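Local coordinates for protein Uly1 (Catenovulum maritimum, PDB 7DRQ) that cleaves the algal polysaccharide ulvan, probably by beta-elimination as a calcium-binding lyase of polysaccharide lyase family 24, at residues I122-N134 / H195-F207. Residues are numbered along the deposited sequence; the frame is centred on the assembly and turned at random.
Sequences IHLLYDMHAYREN and HGQFSRLTYPTFF
A first torsion of -173° turns the imidazole of H195 away from its backbone N and sends it from the short helix 195-198 against the loop at R132 and E133; CG of E133 sits between N and carbonyl carbon and brings the carboxylate back over the ring. NE2 of H195 accepts the backbone N-H of E133 close to the ring plane, N to NE2 2.9 Å and nearly straight at 167°. The E133 carboxylate lies over one imidazole face, the two planes 22° apart, while CB of S199 covers the opposite face. Replacing H195 with alanine would probably leave the E133 N-H without its acceptor and the carboxylate free to turn. Alongside, CD of R132 rests on one face of the R200 guanidinium, 3.4 Å from R200 NH2, a packing that holds two probably unfavourable like charges together; R132 NH1 donates a hydrogen bond to N134 OD1, which lies in the guanidinium plane. Further in, backbone hydrogen bonds join the two segments: R200 N to Y131 O, and A130 N to L201 O at 2.8 Å. Beyond these the segments diverge, and water 1 donates to M128 O and accepts from Y203 N. Apolar packing takes over there: L125 lays CB against P204 CB at 3.6 Å and points CD1 at CZ of F206, 3.5 Å away. Strand 122-126 is central in a three-stranded antiparallel sheet and 201-207 outermost in a four-stranded one, so the contact probably joins two beta-propeller blades. Its chemistry grades from a polar, charged end through water-bridged backbone to a buried hydrophobic seam; since NE2 accepts, any proton on a neutral H195 would probably sit on ND1.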
loop_
_atom_site.group_PDB
_atom_site.type_symbol
_atom_site.label_atom_id
_atom_site.label_comp_id
_atom_site.label_asym_id
_atom_site.label_seq_id
_atom_site.Cartn_x
_atom_site.Cartn_y
_atom_site.Cartn_z
ATOM N N ILE A 122 -17.966 4.107 -3.888
ATOM C CA ILE A 122 -16.562 4.484 -3.917
ATOM C C ILE A 122 -16.108 4.698 -2.485
ATOM O O ILE A 122 -16.815 5.333 -1.697
ATOM C CB ILE A 122 -16.348 5.770 -4.733
ATOM C CG1 ILE A 122 -16.976 5.628 -6.125
ATOM C CG2 ILE A 122 -14.846 6.144 -4.785
ATOM C CD1 ILE A 122 -17.135 6.956 -6.853
ATOM N N HIS A 123 -14.930 4.185 -2.155
ATOM C CA HIS A 123 -14.388 4.296 -0.803
ATOM C C HIS A 123 -13.003 4.914 -0.840
ATOM O O HIS A 123 -12.166 4.517 -1.657
ATOM C CB HIS A 123 -14.363 2.923 -0.146
ATOM C CG HIS A 123 -15.697 2.258 -0.181
ATOM N ND1 HIS A 123 -16.612 2.392 0.840
ATOM C CD2 HIS A 123 -16.311 1.538 -1.149
ATOM C CE1 HIS A 123 -17.720 1.749 0.521
ATOM N NE2 HIS A 123 -17.564 1.215 -0.677
ATOM N N LEU A 124 -12.773 5.885 0.047
ATOM C CA LEU A 124 -11.499 6.586 0.168
ATOM C C LEU A 124 -11.039 6.577 1.619
ATOM O O LEU A 124 -11.822 6.891 2.523
ATOM C CB LEU A 124 -11.618 8.036 -0.307
ATOM C CG LEU A 124 -11.980 8.206 -1.780
ATOM C CD1 LEU A 124 -12.470 9.617 -2.019
ATOM C CD2 LEU A 124 -10.749 7.904 -2.640
ATOM N N LEU A 125 -9.764 6.267 1.827
ATOM C CA LEU A 125 -9.131 6.345 3.138
ATOM C C LEU A 125 -7.858 7.154 2.996
ATOM O O LEU A 125 -7.043 6.865 2.116
ATOM C CB LEU A 125 -8.817 4.948 3.664
ATOM C CG LEU A 125 -10.051 4.167 4.109
ATOM C CD1 LEU A 125 -9.710 2.704 4.258
ATOM C CD2 LEU A 125 -10.628 4.717 5.419
ATOM N N TYR A 126 -7.667 8.167 3.843
ATOM C CA TYR A 126 -6.533 9.028 3.536
ATOM C C TYR A 126 -5.947 9.712 4.762
ATOM O O TYR A 126 -6.618 9.931 5.772
ATOM C CB TYR A 126 -6.913 10.087 2.506
ATOM C CG TYR A 126 -8.243 10.799 2.696
ATOM C CD1 TYR A 126 -8.337 11.957 3.475
ATOM C CD2 TYR A 126 -9.386 10.369 2.018
ATOM C CE1 TYR A 126 -9.545 12.644 3.597
ATOM C CE2 TYR A 126 -10.599 11.049 2.131
ATOM C CZ TYR A 126 -10.675 12.184 2.920
ATOM O OH TYR A 126 -11.883 12.857 3.027
ATOM N N ASP A 127 -4.668 10.072 4.617
ATOM C CA ASP A 127 -3.980 11.023 5.486
ATOM C C ASP A 127 -3.893 10.515 6.919
ATOM O O ASP A 127 -4.205 11.233 7.871
ATOM C CB ASP A 127 -4.631 12.406 5.435
ATOM C CG ASP A 127 -3.628 13.516 5.703
ATOM O OD1 ASP A 127 -2.410 13.258 5.578
ATOM O OD2 ASP A 127 -4.043 14.644 6.034
HETATM N N MSE A 128 -3.471 9.260 7.061
HETATM C CA MSE A 128 -3.384 8.580 8.356
HETATM C C MSE A 128 -2.010 7.990 8.627
HETATM O O MSE A 128 -1.443 7.296 7.783
HETATM C CB MSE A 128 -4.421 7.464 8.413
HETATM C CG MSE A 128 -5.840 7.943 8.293
HETATM SE SE MSE A 128 -7.026 6.482 8.669
HETATM C CE MSE A 128 -7.483 5.998 6.822
ATOM N N HIS A 129 -1.465 8.269 9.810
ATOM C CA HIS A 129 -0.272 7.559 10.270
ATOM C C HIS A 129 -0.426 7.296 11.770
ATOM O O HIS A 129 0.200 7.958 12.605
ATOM C CB HIS A 129 1.016 8.322 9.957
ATOM C CG HIS A 129 2.258 7.530 10.230
ATOM N ND1 HIS A 129 3.524 8.018 9.981
ATOM C CD2 HIS A 129 2.427 6.277 10.716
ATOM C CE1 HIS A 129 4.419 7.107 10.324
ATOM N NE2 HIS A 129 3.781 6.041 10.770
ATOM N N ALA A 130 -1.262 6.308 12.096
ATOM C CA ALA A 130 -1.446 5.844 13.473
ATOM C C ALA A 130 -1.903 6.968 14.405
ATOM O O ALA A 130 -1.467 7.063 15.556
ATOM C CB ALA A 130 -0.166 5.190 13.998
ATOM N N TYR A 131 -2.805 7.815 13.925
ATOM C CA TYR A 131 -3.266 8.898 14.781
ATOM C C TYR A 131 -4.328 8.389 15.751
ATOM O O TYR A 131 -4.958 7.351 15.535
ATOM C CB TYR A 131 -3.799 10.063 13.946
ATOM C CG TYR A 131 -2.760 10.595 12.979
ATOM C CD1 TYR A 131 -1.438 10.744 13.370
ATOM C CD2 TYR A 131 -3.098 10.913 11.672
ATOM C CE1 TYR A 131 -0.467 11.225 12.486
ATOM C CE2 TYR A 131 -2.141 11.383 10.776
ATOM C CZ TYR A 131 -0.833 11.532 11.187
ATOM O OH TYR A 131 0.113 11.999 10.308
ATOM N N ARG A 132 -4.499 9.131 16.845
ATOM C CA ARG A 132 -5.430 8.784 17.912
ATOM C C ARG A 132 -6.050 10.070 18.433
ATOM O O ARG A 132 -5.626 11.169 18.080
ATOM C CB ARG A 132 -4.730 8.017 19.051
ATOM C CG ARG A 132 -3.335 8.527 19.336
ATOM C CD ARG A 132 -2.541 7.593 20.252
ATOM N NE ARG A 132 -1.096 7.788 20.076
ATOM C CZ ARG A 132 -0.393 8.766 20.646
ATOM N NH1 ARG A 132 -0.989 9.651 21.439
ATOM N NH2 ARG A 132 0.911 8.862 20.426
ATOM N N GLU A 133 -7.059 9.933 19.301
ATOM C CA GLU A 133 -7.793 11.122 19.729
ATOM C C GLU A 133 -6.896 12.112 20.463
ATOM O O GLU A 133 -7.153 13.321 20.425
ATOM C CB GLU A 133 -8.987 10.731 20.600
ATOM C CG GLU A 133 -8.625 10.139 21.944
ATOM C CD GLU A 133 -9.847 9.613 22.649
ATOM O OE1 GLU A 133 -10.943 10.136 22.366
ATOM O OE2 GLU A 133 -9.723 8.674 23.458
ATOM N N ASN A 134 -5.834 11.635 21.115
ATOM C CA ASN A 134 -4.931 12.527 21.827
ATOM C C ASN A 134 -3.607 12.714 21.090
ATOM O O ASN A 134 -2.594 13.042 21.712
ATOM C CB ASN A 134 -4.704 12.031 23.258
ATOM C CG ASN A 134 -3.992 10.702 23.309
ATOM O OD1 ASN A 134 -3.990 9.944 22.337
ATOM N ND2 ASN A 134 -3.359 10.416 24.440
ATOM N N HIS A 195 -13.034 4.243 19.249
ATOM C CA HIS A 195 -11.633 4.659 19.274
ATOM C C HIS A 195 -10.694 3.463 19.368
ATOM O O HIS A 195 -9.649 3.441 18.712
ATOM C CB HIS A 195 -11.376 5.624 20.429
ATOM C CG HIS A 195 -9.999 6.214 20.419
ATOM N ND1 HIS A 195 -8.953 5.675 21.139
ATOM C CD2 HIS A 195 -9.497 7.292 19.774
ATOM C CE1 HIS A 195 -7.864 6.396 20.934
ATOM N NE2 HIS A 195 -8.170 7.386 20.114
ATOM N N GLY A 196 -11.051 2.452 20.167
ATOM C CA GLY A 196 -10.225 1.255 20.228
ATOM C C GLY A 196 -10.013 0.634 18.859
ATOM O O GLY A 196 -8.904 0.206 18.520
ATOM N N GLN A 197 -11.069 0.610 18.040
ATOM C CA GLN A 197 -11.009 -0.053 16.737
ATOM C C GLN A 197 -10.338 0.810 15.674
ATOM O O GLN A 197 -9.658 0.275 14.789
ATOM C CB GLN A 197 -12.422 -0.436 16.265
ATOM C CG GLN A 197 -12.449 -1.175 14.928
ATOM C CD GLN A 197 -13.840 -1.577 14.451
ATOM O OE1 GLN A 197 -13.986 -2.128 13.353
ATOM N NE2 GLN A 197 -14.867 -1.304 15.261
ATOM N N PHE A 198 -10.502 2.130 15.729
ATOM C CA PHE A 198 -10.098 2.961 14.600
ATOM C C PHE A 198 -8.917 3.878 14.881
ATOM O O PHE A 198 -8.544 4.662 14.004
ATOM C CB PHE A 198 -11.304 3.766 14.113
ATOM C CG PHE A 198 -12.350 2.907 13.491
ATOM C CD1 PHE A 198 -12.126 2.325 12.251
ATOM C CD2 PHE A 198 -13.529 2.622 14.166
ATOM C CE1 PHE A 198 -13.072 1.501 11.685
ATOM C CE2 PHE A 198 -14.477 1.801 13.606
ATOM C CZ PHE A 198 -14.260 1.237 12.373
ATOM N N SER A 199 -8.303 3.791 16.054
ATOM C CA SER A 199 -7.119 4.578 16.346
ATOM C C SER A 199 -5.854 3.775 16.045
ATOM O O SER A 199 -5.875 2.543 15.945
ATOM C CB SER A 199 -7.110 5.031 17.805
ATOM O OG SER A 199 -7.080 3.905 18.647
ATOM N N ARG A 200 -4.747 4.506 15.891
ATOM C CA ARG A 200 -3.423 3.935 15.646
ATOM C C ARG A 200 -3.375 3.103 14.364
ATOM O O ARG A 200 -2.682 2.086 14.297
ATOM C CB ARG A 200 -2.944 3.106 16.844
ATOM C CG ARG A 200 -2.762 3.930 18.107
ATOM C CD ARG A 200 -2.053 3.112 19.188
ATOM N NE ARG A 200 -1.384 3.962 20.171
ATOM C CZ ARG A 200 -1.938 4.344 21.318
ATOM N NH1 ARG A 200 -3.167 3.955 21.612
ATOM N NH2 ARG A 200 -1.270 5.118 22.168
ATOM N N LEU A 201 -4.083 3.550 13.326
ATOM C CA LEU A 201 -4.129 2.825 12.059
ATOM C C LEU A 201 -3.273 3.514 10.995
ATOM O O LEU A 201 -3.241 4.748 10.908
ATOM C CB LEU A 201 -5.572 2.686 11.568
ATOM C CG LEU A 201 -6.538 1.867 12.432
ATOM C CD1 LEU A 201 -7.931 1.876 11.826
ATOM C CD2 LEU A 201 -6.041 0.437 12.582
ATOM N N THR A 202 -2.606 2.703 10.164
ATOM C CA THR A 202 -1.759 3.178 9.071
ATOM C C THR A 202 -1.864 2.196 7.903
ATOM O O THR A 202 -2.206 1.022 8.084
ATOM C CB THR A 202 -0.289 3.311 9.518
ATOM O OG1 THR A 202 -0.223 3.937 10.811
ATOM C CG2 THR A 202 0.544 4.138 8.504
ATOM N N TYR A 203 -1.594 2.703 6.689
ATOM C CA TYR A 203 -1.466 1.935 5.446
ATOM C C TYR A 203 -2.772 1.321 4.958
ATOM O O TYR A 203 -2.894 0.088 4.934
ATOM C CB TYR A 203 -0.456 0.799 5.592
ATOM C CG TYR A 203 0.938 1.208 5.953
ATOM C CD1 TYR A 203 1.689 2.037 5.130
ATOM C CD2 TYR A 203 1.511 0.747 7.125
ATOM C CE1 TYR A 203 2.984 2.393 5.479
ATOM C CE2 TYR A 203 2.790 1.092 7.478
ATOM C CZ TYR A 203 3.522 1.909 6.660
ATOM O OH TYR A 203 4.801 2.234 7.048
ATOM N N PRO A 204 -3.750 2.123 4.534
ATOM C CA PRO A 204 -4.992 1.547 3.979
ATOM C C PRO A 204 -4.719 0.885 2.633
ATOM O O PRO A 204 -4.155 1.504 1.728
ATOM C CB PRO A 204 -5.914 2.763 3.839
ATOM C CG PRO A 204 -4.948 3.920 3.610
ATOM C CD PRO A 204 -3.728 3.598 4.450
ATOM N N THR A 205 -5.099 -0.391 2.518
ATOM C CA THR A 205 -4.942 -1.153 1.283
ATOM C C THR A 205 -6.172 -2.026 1.094
ATOM O O THR A 205 -6.405 -2.935 1.896
ATOM C CB THR A 205 -3.676 -2.015 1.311
ATOM O OG1 THR A 205 -2.534 -1.173 1.499
ATOM C CG2 THR A 205 -3.514 -2.766 -0.021
ATOM N N PHE A 206 -6.944 -1.750 0.047
ATOM C CA PHE A 206 -8.116 -2.536 -0.296
ATOM C C PHE A 206 -7.742 -3.699 -1.209
ATOM O O PHE A 206 -6.760 -3.648 -1.955
ATOM C CB PHE A 206 -9.162 -1.683 -1.022
ATOM C CG PHE A 206 -9.693 -0.511 -0.230
ATOM C CD1 PHE A 206 -10.770 -0.671 0.640
ATOM C CD2 PHE A 206 -9.185 0.767 -0.442
ATOM C CE1 PHE A 206 -11.292 0.418 1.324
ATOM C CE2 PHE A 206 -9.701 1.856 0.232
ATOM C CZ PHE A 206 -10.761 1.682 1.124
ATOM N N PHE A 207 -8.568 -4.740 -1.181
ATOM C CA PHE A 207 -8.480 -5.802 -2.174
ATOM C C PHE A 207 -9.877 -6.355 -2.413
ATOM O O PHE A 207 -10.775 -6.200 -1.582
ATOM C CB PHE A 207 -7.509 -6.920 -1.755
ATOM C CG PHE A 207 -7.733 -7.467 -0.367
ATOM C CD1 PHE A 207 -7.169 -6.845 0.742
ATOM C CD2 PHE A 207 -8.483 -8.628 -0.171
ATOM C CE1 PHE A 207 -7.353 -7.355 2.016
ATOM C CE2 PHE A 207 -8.668 -9.152 1.105
ATOM C CZ PHE A 207 -8.117 -8.515 2.198
HETATM O O HOH W 1 -1.374 5.501 5.957
HETATM O O HOH W 2 -4.416 7.451 11.569
HETATM O O HOH W 3 -6.081 5.727 13.273
#